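Local coordinates for putative mandelate racemase (Bordetella bronchiseptica, PDB 3OZY), which is of unknown function but binds magnesium and belongs to the enolase superfamily, whose members typically abstract a proton next to a carboxylate, at residues M21-G26 with D331-D336; E44-V49 with G119-Q124; A79-L84 with G109-L114; K180-L185 with L215-E220. One frame throughout, in Å; residues are numbered along the deposited sequence.

Contact 1 (M21-G26 with D331-D336); sequences MRVESG and DITHND. With ACY (acetic acid), chain I.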
loop_
_atom_site.group_PDB
_atom_site.type_symbol
_atom_site.label_atom_id
_atom_site.label_comp_id
_atom_site.label_asym_id
_atom_site.label_seq_id
_atom_site.Cartn_x
_atom_site.Cartn_y
_atom_site.Cartn_z
ATOM N N MET A 21 31.111 -6.500 -1.899
ATOM C CA MET A 21 30.516 -5.675 -0.845
ATOM C C MET A 21 28.988 -5.736 -0.840
ATOM O O MET A 21 28.337 -5.095 -0.004
ATOM C CB MET A 21 30.969 -4.212 -0.972
ATOM C CG MET A 21 32.464 -3.989 -0.794
ATOM S SD MET A 21 33.070 -4.546 0.806
ATOM C CE MET A 21 32.166 -3.466 1.919
ATOM N N ARG A 22 28.411 -6.488 -1.772
ATOM C CA ARG A 22 26.974 -6.718 -1.759
ATOM C C ARG A 22 26.663 -7.493 -0.498
ATOM O O ARG A 22 27.418 -8.392 -0.103
ATOM C CB ARG A 22 26.542 -7.553 -2.953
ATOM C CG ARG A 22 26.747 -6.914 -4.289
ATOM C CD ARG A 22 26.510 -7.971 -5.338
ATOM N NE ARG A 22 26.351 -7.387 -6.655
ATOM C CZ ARG A 22 26.034 -8.089 -7.734
ATOM N NH1 ARG A 22 25.891 -7.463 -8.894
ATOM N NH2 ARG A 22 25.861 -9.407 -7.647
ATOM N N VAL A 23 25.551 -7.152 0.146
ATOM C CA VAL A 23 25.099 -7.915 1.302
ATOM C C VAL A 23 23.674 -8.402 1.073
ATOM O O VAL A 23 22.937 -7.823 0.263
ATOM C CB VAL A 23 25.193 -7.104 2.618
ATOM C CG1 VAL A 23 26.659 -6.827 2.985
ATOM C CG2 VAL A 23 24.383 -5.812 2.533
ATOM N N GLU A 24 23.308 -9.485 1.754
ATOM C CA GLU A 24 21.973 -10.049 1.631
ATOM C C GLU A 24 21.309 -10.170 2.995
ATOM O O GLU A 24 21.946 -10.534 3.987
ATOM C CB GLU A 24 22.023 -11.431 0.958
ATOM C CG GLU A 24 20.639 -11.979 0.580
ATOM C CD GLU A 24 20.697 -13.213 -0.322
ATOM O OE1 GLU A 24 21.803 -13.636 -0.706
ATOM O OE2 GLU A 24 19.622 -13.755 -0.654
ATOM N N SER A 25 20.012 -9.856 3.008
ATOM C CA SER A 25 19.128 -10.074 4.144
ATOM C C SER A 25 17.823 -10.611 3.580
ATOM O O SER A 25 17.707 -10.875 2.381
ATOM C CB SER A 25 18.854 -8.761 4.863
ATOM O OG SER A 25 18.097 -7.888 4.038
ATOM N N GLY A 26 16.814 -10.734 4.432
ATOM C CA GLY A 26 15.513 -11.166 3.954
ATOM C C GLY A 26 14.931 -10.255 2.884
ATOM O O GLY A 26 14.041 -10.673 2.138
ATOM N N ASP A 331 23.502 3.428 8.563
ATOM C CA ASP A 331 23.958 2.523 7.502
ATOM C C ASP A 331 25.479 2.558 7.376
ATOM O O ASP A 331 26.044 3.598 7.015
ATOM C CB ASP A 331 23.317 3.013 6.189
ATOM C CG ASP A 331 23.651 2.171 4.959
ATOM O OD1 ASP A 331 24.497 1.255 5.004
ATOM O OD2 ASP A 331 23.025 2.458 3.909
ATOM N N ILE A 332 26.130 1.424 7.655
ATOM C CA ILE A 332 27.592 1.322 7.526
ATOM C C ILE A 332 28.028 0.464 6.343
ATOM O O ILE A 332 29.220 0.170 6.179
ATOM C CB ILE A 332 28.291 0.849 8.838
ATOM C CG1 ILE A 332 27.685 -0.449 9.413
ATOM C CG2 ILE A 332 28.241 1.959 9.874
ATOM C CD1 ILE A 332 27.663 -1.646 8.483
ATOM N N THR A 333 27.072 0.058 5.514
ATOM C CA THR A 333 27.389 -0.737 4.330
ATOM C C THR A 333 27.913 0.169 3.212
ATOM O O THR A 333 27.860 1.393 3.321
ATOM C CB THR A 333 26.161 -1.557 3.835
ATOM O OG1 THR A 333 25.192 -0.682 3.241
ATOM C CG2 THR A 333 25.518 -2.307 4.990
ATOM N N HIS A 334 28.407 -0.425 2.132
ATOM C CA HIS A 334 28.913 0.379 1.028
ATOM C C HIS A 334 27.791 1.166 0.358
ATOM O O HIS A 334 26.890 0.581 -0.230
ATOM C CB HIS A 334 29.597 -0.502 -0.013
ATOM C CG HIS A 334 30.209 0.287 -1.120
ATOM N ND1 HIS A 334 31.563 0.536 -1.194
ATOM C CD2 HIS A 334 29.646 0.936 -2.165
ATOM C CE1 HIS A 334 31.809 1.285 -2.255
ATOM N NE2 HIS A 334 30.663 1.538 -2.862
ATOM N N ASN A 335 27.866 2.489 0.422
ATOM C CA ASN A 335 26.769 3.315 -0.066
ATOM C C ASN A 335 27.227 4.735 -0.359
ATOM O O ASN A 335 27.366 5.551 0.548
ATOM C CB ASN A 335 25.638 3.324 0.973
ATOM C CG ASN A 335 24.394 4.010 0.474
ATOM O OD1 ASN A 335 24.384 4.614 -0.598
ATOM N ND2 ASN A 335 23.320 3.923 1.260
ATOM N N ASP A 336 27.458 5.027 -1.637
ATOM C CA ASP A 336 27.884 6.366 -2.030
ATOM C C ASP A 336 26.863 7.438 -1.659
ATOM O O ASP A 336 27.215 8.607 -1.508
ATOM C CB ASP A 336 28.165 6.442 -3.532
ATOM C CG ASP A 336 29.371 5.632 -3.950
ATOM O OD1 ASP A 336 30.239 5.334 -3.093
ATOM O OD2 ASP A 336 29.436 5.308 -5.158
HETATM C C ACY I . 17.926 -4.460 4.295
HETATM O O ACY I . 17.684 -5.446 5.013
HETATM O OXT ACY I . 19.048 -3.914 4.230
HETATM C CH3 ACY I . 16.830 -3.891 3.441
HETATM O O HOH W 1 28.578 -3.284 2.062
#

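Contact 2 (E44-V49 with G119-Q124); sequences EGVTGV and GRAMNQ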
loop_
_atom_site.group_PDB
_atom_site.type_symbol
_atom_site.label_atom_id
_atom_site.label_comp_id
_atom_site.label_asym_id
_atom_site.label_seq_id
_atom_site.Cartn_x
_atom_site.Cartn_y
_atom_site.Cartn_z
ATOM N N GLU A 44 10.079 32.248 -5.837
ATOM C CA GLU A 44 11.141 33.119 -5.338
ATOM C C GLU A 44 12.490 32.411 -5.191
ATOM O O GLU A 44 13.441 32.974 -4.649
ATOM C CB GLU A 44 10.732 33.762 -4.009
ATOM C CG GLU A 44 9.480 34.625 -4.101
ATOM C CD GLU A 44 9.693 35.879 -4.927
ATOM O OE1 GLU A 44 10.851 36.335 -5.029
ATOM O OE2 GLU A 44 8.703 36.409 -5.473
ATOM N N GLY A 45 12.568 31.175 -5.671
ATOM C CA GLY A 45 13.828 30.457 -5.714
ATOM C C GLY A 45 14.267 29.786 -4.425
ATOM O O GLY A 45 15.433 29.405 -4.297
ATOM N N VAL A 46 13.357 29.645 -3.463
ATOM C CA VAL A 46 13.653 28.855 -2.267
ATOM C C VAL A 46 13.316 27.402 -2.572
ATOM O O VAL A 46 12.194 27.086 -2.974
ATOM C CB VAL A 46 12.847 29.309 -1.043
ATOM C CG1 VAL A 46 13.267 28.509 0.193
ATOM C CG2 VAL A 46 13.036 30.808 -0.802
ATOM N N THR A 47 14.297 26.526 -2.392
ATOM C CA THR A 47 14.170 25.131 -2.799
ATOM C C THR A 47 14.292 24.201 -1.601
ATOM O O THR A 47 15.087 24.449 -0.701
ATOM C CB THR A 47 15.263 24.770 -3.821
ATOM O OG1 THR A 47 15.111 25.592 -4.986
ATOM C CG2 THR A 47 15.165 23.309 -4.231
ATOM N N GLY A 48 13.488 23.139 -1.587
ATOM C CA GLY A 48 13.650 22.080 -0.603
ATOM C C GLY A 48 13.955 20.760 -1.281
ATOM O O GLY A 48 13.509 20.518 -2.400
ATOM N N VAL A 49 14.715 19.901 -0.610
ATOM C CA VAL A 49 14.994 18.563 -1.131
ATOM C C VAL A 49 14.572 17.479 -0.141
ATOM O O VAL A 49 14.438 17.728 1.065
ATOM C CB VAL A 49 16.489 18.362 -1.507
ATOM C CG1 VAL A 49 16.916 19.351 -2.589
ATOM C CG2 VAL A 49 17.384 18.479 -0.283
ATOM N N GLY A 119 12.536 25.207 6.603
ATOM C CA GLY A 119 13.727 25.537 7.365
ATOM C C GLY A 119 14.642 26.491 6.612
ATOM O O GLY A 119 15.196 27.413 7.202
ATOM N N ARG A 120 14.813 26.275 5.312
ATOM C CA ARG A 120 15.654 27.189 4.530
ATOM C C ARG A 120 15.047 28.593 4.480
ATOM O O ARG A 120 15.760 29.592 4.647
ATOM C CB ARG A 120 15.931 26.629 3.135
ATOM C CG ARG A 120 16.823 25.405 3.208
ATOM C CD ARG A 120 17.123 24.743 1.875
ATOM N NE ARG A 120 17.587 23.379 2.125
ATOM C CZ ARG A 120 18.829 23.055 2.477
ATOM N NH1 ARG A 120 19.751 24.002 2.594
ATOM N NH2 ARG A 120 19.152 21.783 2.707
ATOM N N ALA A 121 13.735 28.670 4.287
ATOM C CA ALA A 121 13.040 29.957 4.258
ATOM C C ALA A 121 13.191 30.698 5.582
ATOM O O ALA A 121 13.314 31.927 5.606
ATOM C CB ALA A 121 11.568 29.759 3.924
ATOM N N MET A 122 13.187 29.952 6.683
ATOM C CA MET A 122 13.304 30.542 8.014
ATOM C C MET A 122 14.750 30.681 8.479
ATOM O O MET A 122 15.017 31.284 9.522
ATOM C CB MET A 122 12.543 29.697 9.042
ATOM C CG MET A 122 11.055 29.599 8.809
ATOM S SD MET A 122 10.291 28.639 10.130
ATOM C CE MET A 122 8.566 28.757 9.671
ATOM N N ASN A 123 15.683 30.109 7.719
ATOM C CA ASN A 123 17.089 30.046 8.129
ATOM C C ASN A 123 17.290 29.334 9.467
ATOM O O ASN A 123 18.054 29.789 10.323
ATOM C CB ASN A 123 17.743 31.438 8.154
ATOM C CG ASN A 123 19.258 31.365 8.040
ATOM O OD1 ASN A 123 19.796 30.455 7.412
ATOM N ND2 ASN A 123 19.948 32.322 8.649
ATOM N N GLN A 124 16.602 28.205 9.636
ATOM C CA GLN A 124 16.691 27.410 10.856
ATOM C C GLN A 124 16.782 25.923 10.531
ATOM O O GLN A 124 16.111 25.454 9.612
ATOM C CB GLN A 124 15.448 27.632 11.725
ATOM C CG GLN A 124 15.299 29.034 12.289
ATOM C CD GLN A 124 16.302 29.318 13.377
ATOM O OE1 GLN A 124 16.821 28.406 14.014
ATOM N NE2 GLN A 124 16.593 30.598 13.593
#

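Contact 3 (A79-L84 with G109-L114); sequences ANINYL and GVDIAL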
loop_
_atom_site.group_PDB
_atom_site.type_symbol
_atom_site.label_atom_id
_atom_site.label_comp_id
_atom_site.label_asym_id
_atom_site.label_seq_id
_atom_site.Cartn_x
_atom_site.Cartn_y
_atom_site.Cartn_z
ATOM N N ALA A 79 4.265 26.773 2.664
ATOM C CA ALA A 79 4.309 26.924 4.115
ATOM C C ALA A 79 3.256 26.090 4.836
ATOM O O ALA A 79 3.439 25.748 6.001
ATOM C CB ALA A 79 4.163 28.384 4.503
ATOM N N ASN A 80 2.154 25.799 4.154
ATOM C CA ASN A 80 1.049 25.024 4.727
ATOM C C ASN A 80 1.287 23.529 4.564
ATOM O O ASN A 80 0.537 22.842 3.866
ATOM C CB ASN A 80 -0.267 25.398 4.044
ATOM C CG ASN A 80 -0.590 26.866 4.163
ATOM O OD1 ASN A 80 -0.358 27.482 5.203
ATOM N ND2 ASN A 80 -1.136 27.437 3.090
ATOM N N ILE A 81 2.335 23.028 5.210
ATOM C CA ILE A 81 2.702 21.624 5.061
ATOM C C ILE A 81 1.577 20.724 5.545
ATOM O O ILE A 81 1.256 19.718 4.911
ATOM C CB ILE A 81 4.000 21.287 5.812
ATOM C CG1 ILE A 81 5.130 22.220 5.369
ATOM C CG2 ILE A 81 4.387 19.825 5.558
ATOM C CD1 ILE A 81 6.478 21.897 6.009
ATOM N N ASN A 82 0.954 21.096 6.657
ATOM C CA ASN A 82 -0.144 20.290 7.184
ATOM C C ASN A 82 -1.320 20.178 6.215
ATOM O O ASN A 82 -1.823 19.075 5.949
ATOM C CB ASN A 82 -0.587 20.834 8.539
ATOM C CG ASN A 82 0.459 20.610 9.606
ATOM O OD1 ASN A 82 0.898 19.481 9.820
ATOM N ND2 ASN A 82 0.869 21.674 10.278
ATOM N N TYR A 83 -1.748 21.315 5.670
ATOM C CA TYR A 83 -2.793 21.305 4.658
ATOM C C TYR A 83 -2.398 20.424 3.473
ATOM O O TYR A 83 -3.184 19.600 3.010
ATOM C CB TYR A 83 -3.082 22.734 4.184
ATOM C CG TYR A 83 -3.963 22.792 2.958
ATOM C CD1 TYR A 83 -5.307 22.454 3.034
ATOM C CD2 TYR A 83 -3.455 23.186 1.725
ATOM C CE1 TYR A 83 -6.120 22.492 1.919
ATOM C CE2 TYR A 83 -4.271 23.236 0.598
ATOM C CZ TYR A 83 -5.598 22.885 0.706
ATOM O OH TYR A 83 -6.419 22.923 -0.401
ATOM N N LEU A 84 -1.173 20.597 2.985
ATOM C CA LEU A 84 -0.750 19.895 1.775
ATOM C C LEU A 84 -0.651 18.380 1.960
ATOM O O LEU A 84 -0.935 17.620 1.024
ATOM C CB LEU A 84 0.567 20.471 1.249
ATOM C CG LEU A 84 0.435 21.905 0.729
ATOM C CD1 LEU A 84 1.807 22.486 0.429
ATOM C CD2 LEU A 84 -0.459 21.968 -0.507
ATOM N N GLY A 109 8.795 11.666 0.771
ATOM C CA GLY A 109 9.901 12.381 0.148
ATOM C C GLY A 109 9.548 13.839 -0.108
ATOM O O GLY A 109 10.353 14.747 0.134
ATOM N N VAL A 110 8.321 14.062 -0.577
ATOM C CA VAL A 110 7.834 15.414 -0.836
ATOM C C VAL A 110 7.650 16.193 0.468
ATOM O O VAL A 110 8.033 17.364 0.573
ATOM C CB VAL A 110 6.524 15.363 -1.640
ATOM C CG1 VAL A 110 5.854 16.747 -1.705
ATOM C CG2 VAL A 110 6.788 14.791 -3.039
ATOM N N ASP A 111 7.089 15.533 1.477
ATOM C CA ASP A 111 6.910 16.150 2.792
ATOM C C ASP A 111 8.249 16.578 3.407
ATOM O O ASP A 111 8.370 17.679 3.954
ATOM C CB ASP A 111 6.152 15.191 3.726
ATOM C CG ASP A 111 5.857 15.801 5.089
ATOM O OD1 ASP A 111 4.823 16.495 5.222
ATOM O OD2 ASP A 111 6.647 15.592 6.037
ATOM N N ILE A 112 9.255 15.714 3.321
ATOM C CA ILE A 112 10.588 16.077 3.785
ATOM C C ILE A 112 11.083 17.314 3.035
ATOM O O ILE A 112 11.624 18.230 3.646
ATOM C CB ILE A 112 11.582 14.907 3.639
ATOM C CG1 ILE A 112 11.277 13.830 4.691
ATOM C CG2 ILE A 112 13.010 15.397 3.818
ATOM C CD1 ILE A 112 11.975 12.498 4.460
ATOM N N ALA A 113 10.875 17.354 1.721
ATOM C CA ALA A 113 11.310 18.512 0.939
ATOM C C ALA A 113 10.603 19.793 1.391
ATOM O O ALA A 113 11.218 20.860 1.431
ATOM C CB ALA A 113 11.110 18.267 -0.557
ATOM N N LEU A 114 9.320 19.696 1.740
ATOM C CA LEU A 114 8.598 20.869 2.222
ATOM C C LEU A 114 9.164 21.354 3.556
ATOM O O LEU A 114 9.257 22.552 3.792
ATOM C CB LEU A 114 7.102 20.585 2.340
ATOM C CG LEU A 114 6.380 20.358 1.010
ATOM C CD1 LEU A 114 4.930 19.990 1.241
ATOM C CD2 LEU A 114 6.477 21.604 0.125
HETATM O O HOH W 2 3.023 17.615 3.356
#

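Contact 4 (K180-L185 with L215-E220); sequences KDAANL and LRILDE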
loop_
_atom_site.group_PDB
_atom_site.type_symbol
_atom_site.label_atom_id
_atom_site.label_comp_id
_atom_site.label_asym_id
_atom_site.label_seq_id
_atom_site.Cartn_x
_atom_site.Cartn_y
_atom_site.Cartn_z
ATOM N N LYS A 180 22.581 -20.952 12.761
ATOM C CA LYS A 180 23.757 -20.134 12.502
ATOM C C LYS A 180 23.596 -18.749 13.113
ATOM O O LYS A 180 24.543 -18.187 13.656
ATOM C CB LYS A 180 24.011 -20.017 11.000
ATOM C CG LYS A 180 24.353 -21.335 10.331
ATOM C CD LYS A 180 24.641 -21.131 8.851
ATOM C CE LYS A 180 25.155 -22.406 8.203
ATOM N NZ LYS A 180 25.492 -22.184 6.769
ATOM N N ASP A 181 22.386 -18.203 13.019
ATOM C CA ASP A 181 22.093 -16.901 13.617
ATOM C C ASP A 181 22.396 -16.942 15.106
ATOM O O ASP A 181 23.013 -16.023 15.655
ATOM C CB ASP A 181 20.621 -16.526 13.419
ATOM C CG ASP A 181 20.241 -16.344 11.961
ATOM O OD1 ASP A 181 21.091 -15.905 11.149
ATOM O OD2 ASP A 181 19.071 -16.617 11.616
ATOM N N ALA A 182 21.956 -18.014 15.766
ATOM C CA ALA A 182 22.196 -18.164 17.196
ATOM C C ALA A 182 23.682 -18.247 17.504
ATOM O O ALA A 182 24.166 -17.638 18.454
ATOM C CB ALA A 182 21.470 -19.395 17.746
ATOM N N ALA A 183 24.412 -19.009 16.697
ATOM C CA ALA A 183 25.844 -19.154 16.930
ATOM C C ALA A 183 26.550 -17.812 16.743
ATOM O O ALA A 183 27.450 -17.464 17.501
ATOM C CB ALA A 183 26.434 -20.213 16.010
ATOM N N ASN A 184 26.123 -17.049 15.738
ATOM C CA ASN A 184 26.682 -15.723 15.501
ATOM C C ASN A 184 26.460 -14.808 16.699
ATOM O O ASN A 184 27.373 -14.130 17.169
ATOM C CB ASN A 184 26.070 -15.093 14.251
ATOM C CG ASN A 184 26.516 -15.768 12.982
ATOM O OD1 ASN A 184 27.353 -16.669 12.999
ATOM N ND2 ASN A 184 25.967 -15.317 11.854
ATOM N N LEU A 185 25.225 -14.783 17.195
ATOM C CA LEU A 185 24.887 -13.943 18.343
ATOM C C LEU A 185 25.676 -14.320 19.584
ATOM O O LEU A 185 26.163 -13.453 20.309
ATOM C CB LEU A 185 23.397 -14.033 18.658
ATOM C CG LEU A 185 22.467 -13.220 17.772
ATOM C CD1 LEU A 185 21.038 -13.623 18.068
ATOM C CD2 LEU A 185 22.672 -11.727 17.997
ATOM N N LEU A 215 13.504 -15.954 19.922
ATOM C CA LEU A 215 13.363 -14.999 21.027
ATOM C C LEU A 215 14.039 -15.510 22.309
ATOM O O LEU A 215 14.654 -14.738 23.058
ATOM C CB LEU A 215 11.884 -14.680 21.277
ATOM C CG LEU A 215 11.577 -13.724 22.428
ATOM C CD1 LEU A 215 12.253 -12.357 22.230
ATOM C CD2 LEU A 215 10.062 -13.561 22.567
ATOM N N ARG A 216 13.948 -16.810 22.567
ATOM C CA ARG A 216 14.621 -17.386 23.738
ATOM C C ARG A 216 16.128 -17.136 23.691
ATOM O O ARG A 216 16.752 -16.807 24.702
ATOM C CB ARG A 216 14.348 -18.890 23.835
ATOM C CG ARG A 216 12.923 -19.223 24.244
ATOM C CD ARG A 216 12.638 -20.694 24.025
ATOM N NE ARG A 216 11.340 -21.066 24.573
ATOM C CZ ARG A 216 10.841 -22.295 24.520
ATOM N NH1 ARG A 216 11.511 -23.269 23.917
ATOM N NH2 ARG A 216 9.657 -22.547 25.053
ATOM N N ILE A 217 16.706 -17.322 22.504
ATOM C CA ILE A 217 18.125 -17.068 22.258
ATOM C C ILE A 217 18.443 -15.594 22.476
ATOM O O ILE A 217 19.412 -15.242 23.157
ATOM C CB ILE A 217 18.519 -17.438 20.810
ATOM C CG1 ILE A 217 18.233 -18.919 20.533
ATOM C CG2 ILE A 217 19.987 -17.089 20.540
ATOM C CD1 ILE A 217 19.008 -19.863 21.421
ATOM N N LEU A 218 17.621 -14.727 21.889
ATOM C CA LEU A 218 17.844 -13.279 21.985
ATOM C C LEU A 218 17.815 -12.836 23.443
ATOM O O LEU A 218 18.581 -11.969 23.871
ATOM C CB LEU A 218 16.804 -12.490 21.186
ATOM C CG LEU A 218 16.575 -12.941 19.741
ATOM C CD1 LEU A 218 15.663 -11.924 19.051
ATOM C CD2 LEU A 218 17.863 -13.131 18.964
ATOM N N ASP A 219 16.917 -13.437 24.213
ATOM C CA ASP A 219 16.799 -13.140 25.636
ATOM C C ASP A 219 18.091 -13.560 26.359
ATOM O O ASP A 219 18.689 -12.775 27.090
ATOM C CB ASP A 219 15.559 -13.882 26.156
ATOM C CG ASP A 219 15.167 -13.505 27.569
ATOM O OD1 ASP A 219 15.818 -12.655 28.199
ATOM O OD2 ASP A 219 14.174 -14.088 28.047
ATOM N N GLU A 220 18.533 -14.782 26.107
ATOM C CA GLU A 220 19.776 -15.285 26.677
ATOM C C GLU A 220 20.953 -14.350 26.379
ATOM O O GLU A 220 21.800 -14.102 27.255
ATOM C CB GLU A 220 20.050 -16.676 26.102
ATOM C CG GLU A 220 21.398 -17.288 26.457
ATOM C CD GLU A 220 21.725 -18.488 25.576
ATOM O OE1 GLU A 220 20.791 -19.242 25.222
ATOM O OE2 GLU A 220 22.911 -18.675 25.228
#

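Contact 1 (M21-G26 with D331-D336)
M21 meets H334, and V23 meets T333, in two small apolar touches. M21 CB lies 4.1 Å from H334 CB. The imidazole of H334 takes no part, because CG is anti to the backbone N (chi1 -176°) and the ring leads away from M21. Beside it, V23 CG2 and T333 CG2 touch loosely at 4.4 Å.

No direct hydrogen bond crosses between the segments. One water does the bridging. It donates to M21 O at 2.8 Å and accepts from H334 N at 2.9 Å, and so ties the two backbones together.

The remaining polar bonds stay within one segment. D331 OD1 takes two bonds from T333. The backbone N of T333 meets it nearly along the C-O axis and closes an Asx turn. T333 OG1 reaches the syn lone pair of D331 OD1 at 2.7 Å. D331 OD2 receives N335 ND2 from above the carboxylate plane and also forms a salt bridge with R33. D331 is therefore well fixed, and it shapes the turn that presents T333.

At the other end, S25 OG donates to O of a bound acetic acid, 2.7 Å away; that molecule probably comes from the crystallisation liquor. Y147, K30 and K173 also hold it. The arrangement is consistent with the capping loop of the enolase superfamily, which folds over the barrel mouth and helps to close the active-site pocket.

Contact 2 (E44-V49 with G119-Q124)
V46 and T47 pack against R120 and A121 at the end of a helix. The tight part centres on R120. Its chain is extended from CG to NE and passes T47, just before strand 48-50; R120 CD lies 3.3 Å from T47 O. The same oxygen lies obliquely to the guanidinium, and R120 NE is 3.9 Å from T47 O, so this is contact and not a hydrogen bond. The polar end of R120 has its partners elsewhere. NE forms a salt bridge with D116, and NH2 bonds to F363 O. D116 OD2 also takes the backbone N of V49, so one carboxylate oxygen links arginine and strand.

Packing is looser at V46. With CG1 anti to the backbone N (chi1 -176°), that methyl projects at the helix. V46 CG1 lies 4.1 Å from A121 N, 4.3 Å from A121 CB and 4.4 Å from R120 CB. A121 is exposed at this edge, and on the far side of V46 the turn at E44 and G45 is open to solvent.

The helix stops just after this point. N123 has positive phi in a Schellman motif: Q124 N bonds back to G119 O at 2.9 Å, and N123 N bonds weakly to R120 O. Strand 48-50 is an outermost strand of the three-stranded antiparallel sheet, pairing with strand 32-42. The last turn of helix 102-122 packs beside it, and M122 and Q124 both touch L129 of the following helix 126-129.

Contact 3 (A79-L84 with G109-L114)
I81 and L84 pack on D111 and L114, joining two consecutive helices of the N-terminal capping domain of the enolase superfamily. All four residues are buried.

The first shell is mostly apolar. The side chains of I81 and L114 slide past each other in opposite directions, with I81 CD1 3.9 Å from L114 CB. I81 CD1 also sits 3.6 Å from L114 O, so it packs on backbone as well as side chain. L84 crosses L114 at about a right angle, and L84 CD1 meets L114 CD1 at 4.1 Å. I81 CG2 is anti to the backbone N (chi1 -55° for CG1), which turns this branch to D111 while CG1 carries CD1 to L114. I81 CG2 then lies 3.4 Å from D111 OD1, the side chains again at about a right angle.

The second shell holds these groups in place. I81 also rests on W115 and K118 of the same partner helix. L84 packs on E76, and L114 on P78. T285, on helix 284-296 of the barrel domain, touches I81 and hydrogen-bonds D111 OD1 through OG1. The contact thus reaches the domain interface. On the outer side, Y83 packs on M387 of the second subunit.

One water completes the bridge between the helices: it donates to D111 OD1 at 2.8 Å and more loosely to I81 O at 3.2 Å.

Contact 4 (K180-L185 with L215-E220)
A182 and L185 face I217 and L218 with no polar bond between them; the shortest polar bonds here are the rungs inside each helix, N184 N to K180 O at 2.9 Å and D219 N to L215 O at 2.9 Å. These bonds stay inside each helix; what faces across the gap is apolar side chains. D181 adds one bond outside the pair: its OD2 accepts from the backbone N of G175, in the loop before helix 178-192.

I217 carries the middle of the contact. Its CG2 is anti to the backbone N (chi1 -59° for CG1), which aims this branch at the neighbouring helix. I217 CG2 rests 3.9 Å from A182 CB and also 4.1 Å from A182 CA. I217 has two conformers, so these distances hold for the copy described. The small alanine thus lets the isoleucine come close to the helix backbone. The CA atoms of A182 and I217 are 6.6 Å apart.

L185 and L218 meet on the inner side, where their side chains cross obliquely. The exact gap between their methyls is doubtful, since L185 too is modelled in two conformers. Both leucines rest on V200 of strand 197-201, and L185 also touches I198.

The two helix segments run almost parallel, at 4°, with axes 10.4 Å apart. Such neighbouring parallel helices, laid against the strand that links them, are typical of the outer layer of a beta-alpha barrel.

Contacts 2 and 3 belong to the N-terminal capping domain, contact 4 to the barrel, and contact 1 joins the two. Contacts 2 and 3 share helix 102-122, with centres 12 Å apart, and touch where V49 C meets A113 CB at 3.6 Å. Contact 4 lies on the far side of the chain's centre, about 42 Å from contact 3 and 47 Å from contact 2, between centres. Along the chain, contact 3 is nested inside contact 2, contact 4 follows, and contact 1 encloses them all. Its early loop is thus brought back to the end of barrel strand 328-331, probably placing part of the capping domain over the active-site mouth.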